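Local coordinates for manganese-containing pseudocatalase (Thermus thermophilus, PDB 2V8T), which probably breaks down hydrogen peroxide to water and oxygen, as a catalase that works with a pair of manganese ions in each subunit, at residues Gln27-Gly32 with Glu176-Leu181; Met44-Asn49 with Asp61-Ile66; Lys194-Glu197 with Glu203-Lys206; Asp109-Ala114 with Gly127-His132; Glu95-Asp98 with Thr102-Gly105. One frame throughout, in Å; residues are numbered along the deposited sequence.

The first three contacts belong to, or border, the ferritin-like helical core that holds the two manganese ions; contacts 4 and 5 lie in the long connection between helices 57-85 and 144-166. Contact 1 is the deepest, its centre about 6 Å from that of the chain and the side chain of M177 about 9 Å from a manganese ion. Contact 3 shares helix 172-200 with it, the centres about 25 Å apart, and touches contact 2 where L62 packs on A195. Contact 4 meets contact 1 directly, A28 lying on A128. Contact 5 adjoins contact 4 in sequence, about 22 Å away between centres, and both reach the same neighbouring subunit.

Contact 1 of 5, residues Gln27-Gly32 with Glu176-Leu181; sequences QALLGG and EMIGYL
In the core of the ferritin-like fold, L29 on the short helix 28-31 packs against M177 and I178 on the long helix 172-200. The contact is small and purely apolar, and all three residues are buried. A single methyl does the touching from the L29 side: L29 CD1 lies 3.9 Å from both I178 CG1 and I178 CD1, and 4.2 Å from M177 CE. The CB of I178 leaves its helix alongside the gap, not into it, but its CG1-CD1 branch, set beside the backbone N (chi1 -67°), brings the ethyl end round to L29; the two side chains stand nearly square. The M177 chain folds back beyond CG so that the terminal methyl, not the sulfur, is what L29 meets. The backbones stay apart, L29 CA and I178 CA being 9.1 Å from each other, so side chains alone span the gap. The manganese ligand E36 is close by: its side chain is about 6 Å from that of L29, and L29 and E36 are hydrogen-bonded through their backbones. Helix 144-166 lines the same space, with K162 and V165 against L29 and Y166 against I178, while T80 of helix 57-85 packs on M177.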
# COMPACT_ATOMS: atom_id res chain seq x y z
N GLN A 27 -4.21 15.17 -12.10
CA GLN A 27 -3.33 14.12 -11.58
C GLN A 27 -3.78 12.72 -11.96
O GLN A 27 -2.94 11.84 -12.10
CB GLN A 27 -3.17 14.24 -10.06
CG GLN A 27 -2.25 15.34 -9.58
CD GLN A 27 -0.76 15.13 -9.71
OE1 GLN A 27 0.02 16.06 -9.41
NE2 GLN A 27 -0.30 13.96 -10.13
N ALA A 28 -5.10 12.46 -12.07
CA ALA A 28 -5.51 11.13 -12.50
C ALA A 28 -4.85 10.70 -13.80
O ALA A 28 -4.60 9.52 -14.03
CB ALA A 28 -7.04 11.05 -12.69
N LEU A 29 -4.62 11.68 -14.67
CA LEU A 29 -4.07 11.46 -16.00
C LEU A 29 -2.55 11.33 -15.99
O LEU A 29 -1.95 11.05 -17.02
CB LEU A 29 -4.50 12.59 -16.95
CG LEU A 29 -6.01 12.90 -16.93
CD1 LEU A 29 -6.30 13.96 -17.98
CD2 LEU A 29 -6.85 11.64 -17.15
N LEU A 30 -1.94 11.56 -14.81
CA LEU A 30 -0.49 11.45 -14.65
C LEU A 30 -0.17 10.14 -13.90
O LEU A 30 0.42 9.22 -14.43
CB LEU A 30 0.08 12.67 -13.97
CG LEU A 30 1.60 12.68 -13.80
CD1 LEU A 30 2.34 12.38 -15.13
CD2 LEU A 30 2.04 14.02 -13.23
N GLY A 31 -0.57 10.07 -12.60
CA GLY A 31 -0.18 8.99 -11.72
C GLY A 31 -1.30 8.05 -11.31
O GLY A 31 -1.03 7.18 -10.47
N GLY A 32 -2.51 8.21 -11.82
CA GLY A 32 -3.55 7.24 -11.59
C GLY A 32 -3.35 5.96 -12.34
O GLY A 32 -2.47 5.83 -13.19
N GLU A 176 -6.48 21.85 -23.79
CA GLU A 176 -5.51 21.69 -24.90
C GLU A 176 -4.72 20.39 -24.77
O GLU A 176 -4.61 19.60 -25.70
CB GLU A 176 -4.54 22.85 -25.10
CG GLU A 176 -5.23 24.09 -25.61
CD GLU A 176 -5.84 24.00 -27.01
OE1 GLU A 176 -5.55 23.04 -27.75
OE2 GLU A 176 -6.63 24.93 -27.31
N MET A 177 -4.18 20.16 -23.57
CA MET A 177 -3.45 18.93 -23.33
C MET A 177 -4.34 17.73 -23.59
O MET A 177 -3.92 16.74 -24.22
CB MET A 177 -2.86 18.92 -21.92
CG MET A 177 -2.20 17.61 -21.53
SD MET A 177 -3.31 16.34 -20.89
CE MET A 177 -3.72 17.06 -19.29
N ILE A 178 -5.56 17.75 -23.05
CA ILE A 178 -6.41 16.58 -23.15
C ILE A 178 -6.84 16.37 -24.59
O ILE A 178 -6.86 15.26 -25.11
CB ILE A 178 -7.60 16.63 -22.19
CG1 ILE A 178 -7.12 16.55 -20.75
CG2 ILE A 178 -8.60 15.53 -22.58
CD1 ILE A 178 -8.18 16.89 -19.71
N GLY A 179 -7.22 17.47 -25.29
CA GLY A 179 -7.59 17.30 -26.68
C GLY A 179 -6.47 16.65 -27.50
O GLY A 179 -6.72 15.79 -28.34
N TYR A 180 -5.25 17.10 -27.25
CA TYR A 180 -4.10 16.53 -27.97
C TYR A 180 -3.92 15.05 -27.63
O TYR A 180 -3.74 14.20 -28.52
CB TYR A 180 -2.83 17.33 -27.67
CG TYR A 180 -1.65 16.85 -28.46
CD1 TYR A 180 -1.59 17.07 -29.82
CD2 TYR A 180 -0.59 16.18 -27.88
CE1 TYR A 180 -0.52 16.64 -30.61
CE2 TYR A 180 0.48 15.73 -28.71
CZ TYR A 180 0.49 16.00 -30.05
OH TYR A 180 1.57 15.52 -30.82
N LEU A 181 -3.96 14.73 -26.34
CA LEU A 181 -3.73 13.34 -25.93
C LEU A 181 -4.90 12.42 -26.25
O LEU A 181 -4.69 11.21 -26.36
CB LEU A 181 -3.28 13.28 -24.49
CG LEU A 181 -1.91 13.95 -24.21
CD1 LEU A 181 -1.47 13.68 -22.78
CD2 LEU A 181 -0.82 13.49 -25.20

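Contact 2 of 5, residues Met44-Asn49 with Asp61-Ile66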
# COMPACT_ATOMS: atom_id res chain seq x y z
N MET A 44 7.20 0.52 -21.70
CA MET A 44 8.63 0.50 -21.45
C MET A 44 9.05 -0.89 -21.02
O MET A 44 9.98 -1.49 -21.58
CB MET A 44 9.01 1.53 -20.42
CG MET A 44 10.41 1.82 -20.34
SD MET A 44 11.17 2.50 -21.84
CE MET A 44 10.58 3.85 -21.85
N TYR A 45 8.41 -1.44 -19.96
CA TYR A 45 8.81 -2.76 -19.48
C TYR A 45 8.52 -3.84 -20.50
O TYR A 45 9.32 -4.76 -20.67
CB TYR A 45 8.22 -3.05 -18.11
CG TYR A 45 9.02 -2.39 -17.03
CD1 TYR A 45 10.04 -3.05 -16.36
CD2 TYR A 45 8.85 -1.06 -16.69
CE1 TYR A 45 10.82 -2.42 -15.44
CE2 TYR A 45 9.64 -0.38 -15.76
CZ TYR A 45 10.64 -1.12 -15.13
OH TYR A 45 11.43 -0.51 -14.17
N GLN A 46 7.37 -3.77 -21.21
CA GLN A 46 7.14 -4.75 -22.26
C GLN A 46 8.27 -4.71 -23.28
O GLN A 46 8.72 -5.73 -23.79
CB GLN A 46 5.80 -4.52 -22.96
CG GLN A 46 4.62 -4.90 -22.07
CD GLN A 46 3.32 -4.40 -22.66
OE1 GLN A 46 3.30 -4.02 -23.83
NE2 GLN A 46 2.25 -4.38 -21.89
N SER A 47 8.74 -3.49 -23.64
CA SER A 47 9.80 -3.39 -24.61
C SER A 47 11.09 -4.00 -24.08
O SER A 47 11.81 -4.69 -24.82
CB SER A 47 9.99 -1.95 -25.08
OG SER A 47 10.68 -1.09 -24.18
N PHE A 48 11.42 -3.78 -22.81
CA PHE A 48 12.61 -4.40 -22.23
C PHE A 48 12.49 -5.93 -22.30
O PHE A 48 13.44 -6.64 -22.64
CB PHE A 48 12.81 -3.97 -20.78
CG PHE A 48 12.98 -2.48 -20.54
CD1 PHE A 48 13.38 -1.60 -21.54
CD2 PHE A 48 12.76 -1.99 -19.26
CE1 PHE A 48 13.57 -0.26 -21.26
CE2 PHE A 48 12.96 -0.64 -18.99
CZ PHE A 48 13.35 0.22 -19.98
N ASN A 49 11.31 -6.40 -21.91
CA ASN A 49 11.07 -7.83 -21.68
C ASN A 49 10.70 -8.59 -22.95
O ASN A 49 10.47 -9.80 -22.90
CB ASN A 49 9.93 -7.96 -20.67
CG ASN A 49 10.29 -7.41 -19.29
OD1 ASN A 49 9.28 -7.20 -18.46
ND2 ASN A 49 11.47 -7.24 -18.96
N ASP A 61 9.15 -2.90 -32.60
CA ASP A 61 9.32 -1.50 -32.96
C ASP A 61 8.15 -0.68 -32.46
O ASP A 61 8.30 0.43 -31.94
CB ASP A 61 9.32 -1.30 -34.54
CG ASP A 61 10.67 -1.68 -35.22
OD1 ASP A 61 11.61 -2.18 -34.53
OD2 ASP A 61 10.74 -1.44 -36.46
N LEU A 62 6.95 -1.22 -32.63
CA LEU A 62 5.74 -0.49 -32.25
C LEU A 62 5.74 -0.20 -30.73
O LEU A 62 5.52 0.93 -30.33
CB LEU A 62 4.51 -1.31 -32.65
CG LEU A 62 3.23 -0.60 -32.45
CD1 LEU A 62 3.09 0.63 -33.32
CD2 LEU A 62 2.06 -1.56 -32.69
N ILE A 63 5.94 -1.24 -29.92
CA ILE A 63 5.88 -1.05 -28.47
C ILE A 63 7.03 -0.17 -28.00
O ILE A 63 6.85 0.71 -27.15
CB ILE A 63 5.83 -2.43 -27.75
CG1 ILE A 63 4.54 -3.20 -28.12
CG2 ILE A 63 5.94 -2.24 -26.22
CD1 ILE A 63 4.51 -4.65 -27.55
N ALA A 64 8.25 -0.41 -28.51
CA ALA A 64 9.39 0.36 -28.09
C ALA A 64 9.22 1.84 -28.42
O ALA A 64 9.63 2.73 -27.65
CB ALA A 64 10.67 -0.19 -28.70
N ASN A 65 8.67 2.12 -29.60
CA ASN A 65 8.50 3.49 -30.05
C ASN A 65 7.35 4.21 -29.31
O ASN A 65 7.49 5.36 -28.92
CB ASN A 65 8.25 3.51 -31.55
CG ASN A 65 8.18 4.91 -32.07
OD1 ASN A 65 9.18 5.64 -32.06
ND2 ASN A 65 7.01 5.32 -32.52
N ILE A 66 6.21 3.52 -29.13
CA ILE A 66 5.12 4.15 -28.40
C ILE A 66 5.55 4.41 -26.95
O ILE A 66 5.22 5.46 -26.40
CB ILE A 66 3.81 3.38 -28.54
CG1 ILE A 66 3.34 3.42 -29.99
CG2 ILE A 66 2.73 3.97 -27.61
CD1 ILE A 66 2.09 2.57 -30.27
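I63 is the first residue of 61-66 to meet helix 36-49, and it packs against Q46 and S47. D61, two residues earlier, is probably a calcium ligand and is salt-bridged to K57. In the modelled conformer, the CG2 branch of I63 stands anti to the backbone N and points at the other helix: I63 CG2 lies 4.0 Å from Q46 CB and equally far from the backbone N of S47. The other branch ends at the amide, with I63 CD1 4.0 Å from Q46 OE1. The isoleucine runs roughly perpendicular to the glutamine chain. This amide oxygen therefore rests on methyl groups, but N151 of helix 144-166 donates to it; the amide nitrogen of Q46 is bonded to the carbonyl of F139.

One residue on, A64 allows the backbones to come close. S47 CB sits 3.8 Å from A64 CA and 4.1 Å from A64 CB, and the two CA atoms are 5.1 Å apart. The S47 hydroxyl, lying between its own N and carbonyl carbon (chi1 77°), turns back to its own helix: S47 OG donates to M44 O over 2.7 Å, and that oxygen also accepts from F48 N. R4 of a neighbouring subunit is hydrogen-bonded to the same hydroxyl, so the subunit boundary passes beside the contact.

Small residues at the closest point and a branched one beside it let the axes of 44-49 and 61-66 approach to 8.4 Å, their directions 139° apart, a roughly antiparallel pairing of consecutive helices typical of the ferritin-like bundle; E70, a manganese ligand, lies further along helix 57-85.

Contact 3 of 5, residues Lys194-Glu197 with Glu203-Lys206; sequences KALE and EMTK
E197 takes two hydrogen bonds from T205 on one carboxylate oxygen, in the modelled conformer described here. T205 OG1 donates over 2.7 Å to the syn lone pair of E197 OE2, on the side of the other oxygen. The backbone supplies the second donor, T205 N to E197 OE2 at 3.0 Å, but from above the carboxylate plane, 44° out of it. The hydroxyl and the amide belong to one residue, and with OG1 held between the backbone N and the carbonyl carbon (chi1 62°) both face the glutamate together. M204 N also comes near E197 OE2, but at an angle too poor for a bond.

The second carboxylate oxygen is served by water. A molecule donates to E197 OE1 over 2.8 Å and, over a longer 3.3 Å, to T205 OG1, while accepting from K194 NZ at 2.9 Å. The lysine thus reaches the carboxylate only through this water; its ammonium is otherwise bonded to the carbonyls of K249 and A251. T205 OG1 thus donates to E197 OE2 and accepts from the water.

Beside this polar group the contact turns apolar. L196 CB lies 3.9 Å from M204 CG, and F152 of helix 144-166 touches both side chains. At M204 the chain also meets M204 of a neighbouring subunit.

The arrangement is a chain reversal at the end of a long bundle helix: after helix 172-200 the polypeptide doubles back, and residues 203-206 are tied to the last turn or so of the helix through E197, with T205 N and OG1 as donors, and through a water.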
# COMPACT_ATOMS: atom_id res chain seq x y z
N LYS A 194 -4.53 -2.57 -34.93
CA LYS A 194 -3.95 -3.09 -36.18
C LYS A 194 -2.97 -4.21 -35.91
O LYS A 194 -2.93 -5.19 -36.67
CB LYS A 194 -3.29 -1.92 -36.96
CG LYS A 194 -4.30 -0.98 -37.60
CD LYS A 194 -3.62 0.25 -38.21
CE LYS A 194 -4.58 1.28 -38.77
NZ LYS A 194 -5.22 0.77 -40.03
N ALA A 195 -2.16 -4.10 -34.86
CA ALA A 195 -1.25 -5.16 -34.53
C ALA A 195 -2.02 -6.46 -34.19
O ALA A 195 -1.68 -7.54 -34.66
CB ALA A 195 -0.38 -4.75 -33.34
N LEU A 196 -3.10 -6.33 -33.40
CA LEU A 196 -3.92 -7.51 -33.07
C LEU A 196 -4.59 -8.06 -34.32
O LEU A 196 -4.68 -9.30 -34.46
CB LEU A 196 -4.97 -7.14 -32.02
CG LEU A 196 -4.42 -7.00 -30.61
CD1 LEU A 196 -5.37 -6.22 -29.72
CD2 LEU A 196 -4.07 -8.36 -30.03
N GLU A 197 -5.06 -7.23 -35.23
CA GLU A 197 -5.65 -7.73 -36.47
C GLU A 197 -4.64 -8.58 -37.25
O GLU A 197 -4.97 -9.64 -37.77
CB GLU A 197 -6.08 -6.49 -37.35
CG GLU A 197 -7.24 -5.64 -36.82
CD GLU A 197 -7.67 -4.29 -37.47
OE1 GLU A 197 -6.81 -3.63 -38.20
OE2 GLU A 197 -8.83 -3.92 -37.09
N GLU A 203 -10.92 -8.05 -36.02
CA GLU A 203 -10.94 -6.67 -36.50
C GLU A 203 -11.11 -5.68 -35.36
O GLU A 203 -12.12 -4.98 -35.24
CB GLU A 203 -12.05 -6.49 -37.54
CG GLU A 203 -11.78 -7.36 -38.77
CD GLU A 203 -12.84 -7.21 -39.84
OE1 GLU A 203 -13.66 -6.23 -39.76
OE2 GLU A 203 -12.81 -8.07 -40.76
N MET A 204 -10.10 -5.62 -34.48
CA MET A 204 -10.21 -4.82 -33.26
C MET A 204 -10.51 -3.38 -33.51
O MET A 204 -11.21 -2.73 -32.71
CB MET A 204 -8.94 -4.97 -32.43
CG MET A 204 -8.74 -6.33 -31.84
SD MET A 204 -10.06 -6.89 -30.76
CE MET A 204 -9.90 -5.72 -29.41
N THR A 205 -9.98 -2.77 -34.59
CA THR A 205 -10.25 -1.37 -34.81
C THR A 205 -11.72 -1.09 -35.07
O THR A 205 -12.16 0.07 -34.89
CB THR A 205 -9.41 -0.77 -35.95
OG1 THR A 205 -9.69 -1.40 -37.18
CG2 THR A 205 -7.91 -0.79 -35.63
N LYS A 206 -12.51 -2.08 -35.47
CA LYS A 206 -13.91 -1.88 -35.68
C LYS A 206 -14.70 -1.63 -34.38
O LYS A 206 -15.81 -1.13 -34.41
CB LYS A 206 -14.53 -3.11 -36.38
CG LYS A 206 -16.06 -3.20 -36.53
CD LYS A 206 -16.47 -4.46 -37.24
CE LYS A 206 -17.98 -4.65 -37.15
NZ LYS A 206 -18.22 -5.91 -37.95
O HOH W 1 -7.28 -1.14 -39.40

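Contact 4 of 5, residues Asp109-Ala114 with Gly127-His132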
# COMPACT_ATOMS: atom_id res chain seq x y z
N ASP A 109 -7.83 24.18 2.31
CA ASP A 109 -9.19 23.74 1.97
C ASP A 109 -9.29 23.04 0.61
O ASP A 109 -10.38 22.60 0.25
CB ASP A 109 -10.13 24.95 2.01
CG ASP A 109 -10.26 25.55 3.37
OD1 ASP A 109 -10.31 24.81 4.36
OD2 ASP A 109 -10.35 26.80 3.46
N VAL A 110 -8.21 22.93 -0.15
CA VAL A 110 -8.25 22.29 -1.46
C VAL A 110 -8.27 20.78 -1.28
O VAL A 110 -7.97 20.25 -0.22
CB VAL A 110 -7.06 22.74 -2.34
CG1 VAL A 110 -7.10 24.26 -2.55
CG2 VAL A 110 -5.72 22.23 -1.83
N ARG A 111 -8.60 20.06 -2.35
CA ARG A 111 -8.61 18.59 -2.27
C ARG A 111 -7.22 18.04 -1.95
O ARG A 111 -7.06 17.17 -1.07
CB ARG A 111 -9.12 17.96 -3.55
CG ARG A 111 -10.61 18.22 -3.82
CD ARG A 111 -11.08 17.53 -5.09
NE ARG A 111 -11.11 16.07 -4.92
CZ ARG A 111 -10.25 15.20 -5.43
NH1 ARG A 111 -9.41 15.52 -6.39
NH2 ARG A 111 -10.29 13.95 -4.96
N ASN A 112 -6.22 18.51 -2.70
CA ASN A 112 -4.87 17.95 -2.65
C ASN A 112 -3.93 18.94 -1.97
O ASN A 112 -3.36 19.84 -2.58
CB ASN A 112 -4.38 17.57 -4.05
CG ASN A 112 -3.05 16.88 -4.02
OD1 ASN A 112 -2.23 17.11 -3.12
ND2 ASN A 112 -2.77 16.05 -5.03
N ALA A 113 -3.80 18.80 -0.65
CA ALA A 113 -2.88 19.62 0.11
C ALA A 113 -1.42 19.19 -0.15
O ALA A 113 -0.52 20.01 0.07
CB ALA A 113 -3.22 19.55 1.62
N ALA A 114 -1.18 17.95 -0.53
CA ALA A 114 0.17 17.47 -0.78
C ALA A 114 0.88 18.30 -1.84
O ALA A 114 2.09 18.50 -1.75
CB ALA A 114 0.17 16.01 -1.15
N GLY A 127 -2.34 9.99 -8.31
CA GLY A 127 -3.62 10.22 -8.98
C GLY A 127 -4.48 11.25 -8.28
O GLY A 127 -4.04 12.05 -7.46
N ALA A 128 -5.75 11.26 -8.67
CA ALA A 128 -6.72 12.26 -8.26
C ALA A 128 -7.20 12.10 -6.82
O ALA A 128 -7.89 13.01 -6.33
CB ALA A 128 -7.94 12.27 -9.20
N MET A 129 -6.85 11.03 -6.14
CA MET A 129 -7.16 10.83 -4.73
C MET A 129 -5.89 10.94 -3.87
O MET A 129 -5.92 10.58 -2.70
CB MET A 129 -7.86 9.51 -4.49
CG MET A 129 -9.19 9.40 -5.20
SD MET A 129 -10.44 10.57 -4.68
CE MET A 129 -10.90 9.82 -3.12
N GLY A 130 -4.78 11.34 -4.44
CA GLY A 130 -3.52 11.33 -3.73
C GLY A 130 -2.83 9.99 -3.68
O GLY A 130 -1.78 9.86 -3.03
N GLU A 131 -3.35 8.99 -4.36
CA GLU A 131 -2.78 7.65 -4.38
C GLU A 131 -1.54 7.66 -5.19
O GLU A 131 -1.55 8.06 -6.38
CB GLU A 131 -3.79 6.62 -4.88
CG GLU A 131 -4.15 6.56 -6.35
CD GLU A 131 -5.04 7.65 -6.97
OE1 GLU A 131 -5.12 8.77 -6.44
OE2 GLU A 131 -5.58 7.34 -8.06
N HIS A 132 -0.41 7.19 -4.63
CA HIS A 132 0.80 7.24 -5.42
C HIS A 132 0.80 6.14 -6.48
O HIS A 132 0.32 5.03 -6.26
CB HIS A 132 2.04 7.15 -4.53
CG HIS A 132 2.32 8.42 -3.76
ND1 HIS A 132 1.84 8.68 -2.52
CD2 HIS A 132 3.01 9.54 -4.15
CE1 HIS A 132 2.28 9.89 -2.16
NE2 HIS A 132 3.01 10.44 -3.11
O HOH W 2 -4.66 14.74 -6.79
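A128 O is gripped end-on by both terminal nitrogens of R111, whose NH1 and NH2 each lie 2.9 Å from that oxygen. The carbonyl oxygen is in the guanidinium plane, only 9° out of it, and sits between the two N-H groups, so each bond bends to 143°. NH1 approaches in the plane of the carbonyl, whereas NH2 is tilted from it. A bend at chi3 (69°) swings the end of the arginine round to this edge, where M129 also arrives: M129 SD lies 3.4 Å from R111 NH2, beside the same edge and near the plane.

R111 NH2 has further work beyond the chain, since it donates to the carbonyl of R111 of a neighbouring subunit, and the carbonyl of R111 here accepts in turn from R111 of another. R111 thus links the turn of its own chain to a neighbouring subunit.

A128 is the second residue of a type I beta turn, G127 to G130, closed by G130 N to G127 O at 3.2 Å. G127-H132 and D109-A114 both belong to the long connection between helices 57-85 and 144-166. E131 braces the turn from within: its carboxylate oxygen OE1 takes M129 N at 2.9 Å.

A second bridge runs through water. N112 ND2 donates to a water at 2.9 Å, and that water donates to G127 O at 2.8 Å. The other end of the N112 amide, OD1, caps the backbone N of H115 as the chain enters helix 114-117.

Contact 5 of 5, residues Glu95-Asp98 with Thr102-Gly105; sequences EGVD and TPLG
This is a small surface contact within the loop between helices 57-85 and 114-117, where V97 and D98 meet P103 further along the chain. It lies far from the manganese ions. The proline ring is the meeting point. V97 CG1, anti to the backbone N (chi1 175°), lies 4.2 Å from P103 CB, and the side chains approach each other at a slant. At the other end of the ring, P103 CD comes to 3.5 Å from D98 O.

P103 holds the second position of a type I beta turn from T102 to G105, closed by G105 N to T102 O at 3.0 Å. D98 shapes the intervening bend: its OD1 accepts the amide of A100, forming an Asx turn. Beyond the turn, L104 makes backbone hydrogen bonds to a neighbouring subunit, and E167 of that subunit packs on P103.

No hydrogen bond runs directly between 95-98 and 102-105; the polar bonds run within the turn, from D98 to the connecting residues, and to a neighbouring subunit. Direct contact between the segments is van der Waals contact with the proline ring. As CD is next to the proline N, the approach of D98 O, which also accepts from S101 OG, is consistent with at most a weak C-H...O contact.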
# COMPACT_ATOMS: atom_id res chain seq x y z
N GLU A 95 8.43 39.54 -4.68
CA GLU A 95 8.82 40.23 -3.49
C GLU A 95 7.64 40.39 -2.52
O GLU A 95 6.46 40.31 -2.92
CB GLU A 95 9.38 41.65 -3.81
CG GLU A 95 10.49 41.62 -4.82
CD GLU A 95 11.86 41.90 -4.28
OE1 GLU A 95 12.38 41.00 -3.57
OE2 GLU A 95 12.41 42.98 -4.58
N GLY A 96 7.96 40.53 -1.25
CA GLY A 96 6.96 40.90 -0.26
C GLY A 96 6.18 39.78 0.37
O GLY A 96 5.31 40.08 1.24
N VAL A 97 6.44 38.53 0.05
CA VAL A 97 5.70 37.45 0.70
C VAL A 97 6.17 37.24 2.14
O VAL A 97 7.37 37.10 2.40
CB VAL A 97 5.84 36.16 -0.14
CG1 VAL A 97 5.18 34.99 0.59
CG2 VAL A 97 5.23 36.37 -1.52
N ASP A 98 5.23 37.24 3.07
CA ASP A 98 5.51 37.12 4.50
C ASP A 98 4.92 35.80 5.00
O ASP A 98 3.70 35.66 5.06
CB ASP A 98 4.85 38.27 5.24
CG ASP A 98 5.14 38.25 6.74
OD1 ASP A 98 5.71 37.30 7.26
OD2 ASP A 98 4.93 39.30 7.37
N THR A 102 0.03 33.85 6.51
CA THR A 102 -0.72 32.72 5.96
C THR A 102 -0.91 32.79 4.43
O THR A 102 -2.03 32.67 3.88
CB THR A 102 -2.07 32.59 6.70
OG1 THR A 102 -1.92 33.20 8.01
CG2 THR A 102 -2.46 31.09 6.85
N PRO A 103 0.19 32.88 3.72
CA PRO A 103 0.09 33.03 2.26
C PRO A 103 -0.40 31.77 1.54
O PRO A 103 -0.78 31.86 0.38
CB PRO A 103 1.51 33.41 1.83
CG PRO A 103 2.39 32.77 2.91
CD PRO A 103 1.59 32.97 4.20
N LEU A 104 -0.37 30.62 2.22
CA LEU A 104 -0.89 29.38 1.68
C LEU A 104 -2.25 29.03 2.31
O LEU A 104 -2.69 27.88 2.24
CB LEU A 104 0.08 28.23 1.83
CG LEU A 104 1.43 28.41 1.12
CD1 LEU A 104 2.33 27.19 1.43
CD2 LEU A 104 1.29 28.63 -0.37
N GLY A 105 -2.95 30.01 2.89
CA GLY A 105 -4.20 29.69 3.56
C GLY A 105 -5.20 28.97 2.68
O GLY A 105 -5.90 28.04 3.16